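Local coordinates for multifunctional non-homologous end joining DNA repair protein LigD (Mycobacterium tuberculosis, PDB 2IRU), which probably works with Ku in repairing DNA double-strand breaks by non-homologous end joining, this part being its primase-like polymerase domain, at residues Asp31-Tyr36 against Trp104-Ala109. Sequence-based numbering, arbitrary orientation.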
ATOM      1  N   ASP A  31      19.450  -8.343  -2.858  1.00  6.68           N
ATOM      2  CA  ASP A  31      18.448  -8.036  -3.895  1.00  6.11           C
ATOM      3  C   ASP A  31      17.431  -7.018  -3.381  1.00  7.61           C
ATOM      4  O   ASP A  31      17.045  -6.073  -4.095  1.00  7.13           O
ATOM      5  CB  ASP A  31      17.697  -9.299  -4.312  1.00  7.69           C
ATOM      6  CG  ASP A  31      18.561 -10.257  -5.141  1.00  8.43           C
ATOM      7  OD1 ASP A  31      19.428  -9.792  -5.922  1.00  6.54           O
ATOM      8  OD2 ASP A  31      18.314 -11.470  -5.032  1.00  6.36           O
ATOM      9  N   ILE A  32      16.948  -7.266  -2.173  1.00  6.42           N
ATOM     10  CA  ILE A  32      15.916  -6.410  -1.569  1.00  8.14           C
ATOM     11  C   ILE A  32      16.440  -4.996  -1.255  1.00  7.85           C
ATOM     12  O   ILE A  32      15.745  -3.974  -1.493  1.00  7.32           O
ATOM     13  CB  ILE A  32      15.291  -7.169  -0.359  1.00 10.11           C
ATOM     14  CG1 ILE A  32      14.658  -8.514  -0.836  1.00  9.05           C
ATOM     15  CG2 ILE A  32      14.342  -6.329   0.436  1.00 13.70           C
ATOM     16  CD1 ILE A  32      13.650  -8.413  -1.926  1.00 22.61           C
ATOM     17  N   PHE A  33      17.670  -4.945  -0.741  1.00  7.01           N
ATOM     18  CA  PHE A  33      18.358  -3.677  -0.457  1.00  7.44           C
ATOM     19  C   PHE A  33      18.438  -2.838  -1.735  1.00  6.69           C
ATOM     20  O   PHE A  33      18.096  -1.641  -1.769  1.00  7.51           O
ATOM     21  CB  PHE A  33      19.753  -4.001   0.107  1.00  7.13           C
ATOM     22  CG  PHE A  33      20.445  -2.848   0.835  1.00 10.15           C
ATOM     23  CD1 PHE A  33      20.039  -2.441   2.114  1.00  8.45           C
ATOM     24  CD2 PHE A  33      21.592  -2.275   0.282  1.00 13.13           C
ATOM     25  CE1 PHE A  33      20.763  -1.433   2.800  1.00  9.20           C
ATOM     26  CE2 PHE A  33      22.300  -1.272   0.972  1.00 13.92           C
ATOM     27  CZ  PHE A  33      21.871  -0.870   2.224  1.00 12.39           C
ATOM     28  N   ASP A  34      18.849  -3.483  -2.826  1.00  6.85           N
ATOM     29  CA  ASP A  34      18.994  -2.755  -4.079  1.00  7.98           C
ATOM     30  C   ASP A  34      17.611  -2.384  -4.605  1.00  7.25           C
ATOM     31  O   ASP A  34      17.435  -1.332  -5.172  1.00  8.08           O
ATOM     32  CB  ASP A  34      19.780  -3.592  -5.101  1.00  8.18           C
ATOM     33  CG  ASP A  34      21.311  -3.516  -4.878  1.00 11.83           C
ATOM     34  OD1 ASP A  34      21.784  -2.698  -4.044  1.00 13.08           O
ATOM     35  OD2 ASP A  34      22.042  -4.261  -5.570  1.00 17.15           O
ATOM     36  N   TYR A  35      16.635  -3.253  -4.413  1.00  6.43           N
ATOM     37  CA  TYR A  35      15.292  -2.922  -4.889  1.00  6.33           C
ATOM     38  C   TYR A  35      14.729  -1.676  -4.224  1.00  6.60           C
ATOM     39  O   TYR A  35      14.242  -0.747  -4.909  1.00  6.58           O
ATOM     40  CB  TYR A  35      14.339  -4.095  -4.711  1.00  7.18           C
ATOM     41  CG  TYR A  35      12.923  -3.672  -4.997  1.00  5.92           C
ATOM     42  CD1 TYR A  35      12.448  -3.543  -6.327  1.00  7.06           C
ATOM     43  CD2 TYR A  35      12.036  -3.405  -3.945  1.00  6.31           C
ATOM     44  CE1 TYR A  35      11.092  -3.155  -6.584  1.00  5.99           C
ATOM     45  CE2 TYR A  35      10.692  -2.985  -4.183  1.00  8.24           C
ATOM     46  CZ  TYR A  35      10.231  -2.868  -5.502  1.00  5.18           C
ATOM     47  OH  TYR A  35       8.949  -2.425  -5.792  1.00  7.19           O
ATOM     48  N   TYR A  36      14.803  -1.636  -2.891  1.00  7.28           N
ATOM     49  CA  TYR A  36      14.208  -0.499  -2.185  1.00  6.77           C
ATOM     50  C   TYR A  36      15.032   0.798  -2.495  1.00  8.14           C
ATOM     51  O   TYR A  36      14.476   1.906  -2.596  1.00  9.19           O
ATOM     52  CB  TYR A  36      14.084  -0.809  -0.699  1.00  7.30           C
ATOM     53  CG  TYR A  36      12.783  -1.520  -0.379  1.00  6.82           C
ATOM     54  CD1 TYR A  36      11.557  -0.938  -0.764  1.00  7.26           C
ATOM     55  CD2 TYR A  36      12.759  -2.725   0.309  1.00  7.21           C
ATOM     56  CE1 TYR A  36      10.336  -1.548  -0.479  1.00  8.86           C
ATOM     57  CE2 TYR A  36      11.527  -3.359   0.615  1.00  6.80           C
ATOM     58  CZ  TYR A  36      10.319  -2.747   0.210  1.00  5.43           C
ATOM     59  OH  TYR A  36       9.089  -3.353   0.453  1.00  8.08           O
ATOM     60  N   TRP A 104      16.803   0.946   5.754  1.00  6.02           N
ATOM     61  CA  TRP A 104      16.507   0.359   7.084  1.00  6.54           C
ATOM     62  C   TRP A 104      15.372  -0.674   6.949  1.00  7.02           C
ATOM     63  O   TRP A 104      15.466  -1.787   7.464  1.00  6.02           O
ATOM     64  CB  TRP A 104      16.102   1.478   8.072  1.00  6.89           C
ATOM     65  CG  TRP A 104      15.692   0.951   9.391  1.00  6.73           C
ATOM     66  CD1 TRP A 104      16.499   0.342  10.333  1.00  8.94           C
ATOM     67  CD2 TRP A 104      14.353   0.862   9.887  1.00  9.34           C
ATOM     68  NE1 TRP A 104      15.737  -0.051  11.412  1.00  8.54           N
ATOM     69  CE2 TRP A 104      14.422   0.266  11.172  1.00  9.08           C
ATOM     70  CE3 TRP A 104      13.100   1.289   9.396  1.00  9.40           C
ATOM     71  CZ2 TRP A 104      13.270   0.050  11.957  1.00  8.80           C
ATOM     72  CZ3 TRP A 104      11.968   1.088  10.151  1.00  9.35           C
ATOM     73  CH2 TRP A 104      12.054   0.484  11.444  1.00  9.94           C
ATOM     74  N   ILE A 105      14.329  -0.345   6.189  1.00  6.74           N
ATOM     75  CA  ILE A 105      13.248  -1.293   5.934  1.00  7.39           C
ATOM     76  C   ILE A 105      13.830  -2.619   5.355  1.00  6.80           C
ATOM     77  O   ILE A 105      13.505  -3.713   5.826  1.00  8.20           O
ATOM     78  CB  ILE A 105      12.245  -0.662   4.977  1.00  7.62           C
ATOM     79  CG1 ILE A 105      11.376   0.366   5.745  1.00  8.88           C
ATOM     80  CG2 ILE A 105      11.401  -1.738   4.262  1.00  7.64           C
ATOM     81  CD1 ILE A 105      10.469  -0.250   6.819  1.00  9.37           C
ATOM     82  N   ALA A 106      14.723  -2.505   4.384  1.00  6.39           N
ATOM     83  CA  ALA A 106      15.322  -3.688   3.767  1.00  8.08           C
ATOM     84  C   ALA A 106      16.187  -4.445   4.763  1.00  7.21           C
ATOM     85  O   ALA A 106      16.089  -5.653   4.872  1.00  7.08           O
ATOM     86  CB  ALA A 106      16.159  -3.260   2.593  1.00  8.28           C
ATOM     87  N   GLN A 107      17.028  -3.716   5.508  1.00  6.04           N
ATOM     88  CA  GLN A 107      17.893  -4.343   6.483  1.00  6.56           C
ATOM     89  C   GLN A 107      17.093  -5.123   7.577  1.00  6.49           C
ATOM     90  O   GLN A 107      17.543  -6.165   8.073  1.00  7.91           O
ATOM     91  CB  GLN A 107      18.844  -3.295   7.088  1.00  7.21           C
ATOM     92  CG  GLN A 107      19.532  -3.743   8.394  1.00  6.40           C
ATOM     93  CD  GLN A 107      20.341  -5.030   8.281  1.00  7.20           C
ATOM     94  OE1 GLN A 107      20.642  -5.530   7.183  1.00  6.26           O
ATOM     95  NE2 GLN A 107      20.715  -5.579   9.441  1.00  6.71           N
ATOM     96  N   GLN A 108      15.924  -4.586   7.922  1.00  6.32           N
ATOM     97  CA  GLN A 108      14.986  -5.140   8.914  1.00  6.08           C
ATOM     98  C   GLN A 108      14.302  -6.442   8.402  1.00  6.01           C
ATOM     99  O   GLN A 108      13.570  -7.111   9.175  1.00  6.92           O
ATOM    100  CB  GLN A 108      13.884  -4.081   9.235  1.00  5.27           C
ATOM    101  CG  GLN A 108      14.333  -2.920  10.153  1.00  7.45           C
ATOM    102  CD  GLN A 108      14.356  -3.373  11.594  1.00  8.59           C
ATOM    103  OE1 GLN A 108      15.440  -3.680  12.163  1.00 12.58           O
ATOM    104  NE2 GLN A 108      13.180  -3.537  12.153  1.00  5.31           N
ATOM    105  N   ALA A 109      14.486  -6.777   7.119  1.00  4.89           N
ATOM    106  CA  ALA A 109      13.678  -7.847   6.465  1.00  5.42           C
ATOM    107  C   ALA A 109      12.173  -7.499   6.551  1.00  4.92           C
ATOM    108  O   ALA A 109      11.292  -8.377   6.585  1.00  7.05           O
ATOM    109  CB  ALA A 109      13.977  -9.239   7.079  1.00  6.14           C
TER
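A106 presses its methyl against F33, I32 and Y36 in a buried, apolar helix-helix contact that joins helix 29-47 to helix 99-107 within the primase-polymerase domain of LigD. The closeness of the two backbones is the first evidence: the CA atoms of F33 and A106 are 5.2 Å apart, a spacing that the small alanine side chain permits. A106 CB lies 3.8 Å from F33 CA, so the methyl meets main chain as well as side chains. With CG anti to the backbone N (chi1 -163°), the F33 ring is carried obliquely to the methyl, its CD1 4.0 Å from A106 CB. I32 adds its CG2 branch, 4.2 Å from A106 CB. The group thus sits among three side chains of the facing helix.

Y36 extends the interface to I105, and its ring is held between residues of both segments: Y35 CD2 lies 4.0 Å above the ring plane, over the centre, while I105 CG2 packs over the opposite face. On helix 29-47, Y36 OH hydrogen-bonds L111 O, between helix 99-107 and strand 112-115, and L246 N, in the loop after strand 240-241, joining two separate parts of the domain. Helix 99-107 closes in a Schellman motif: A109 has positive phi (58°) and two bonds back into the last turn, including A109 N to A106 O. At the Y36 ring, I105 CG2 approaches CE2 to 4.0 Å.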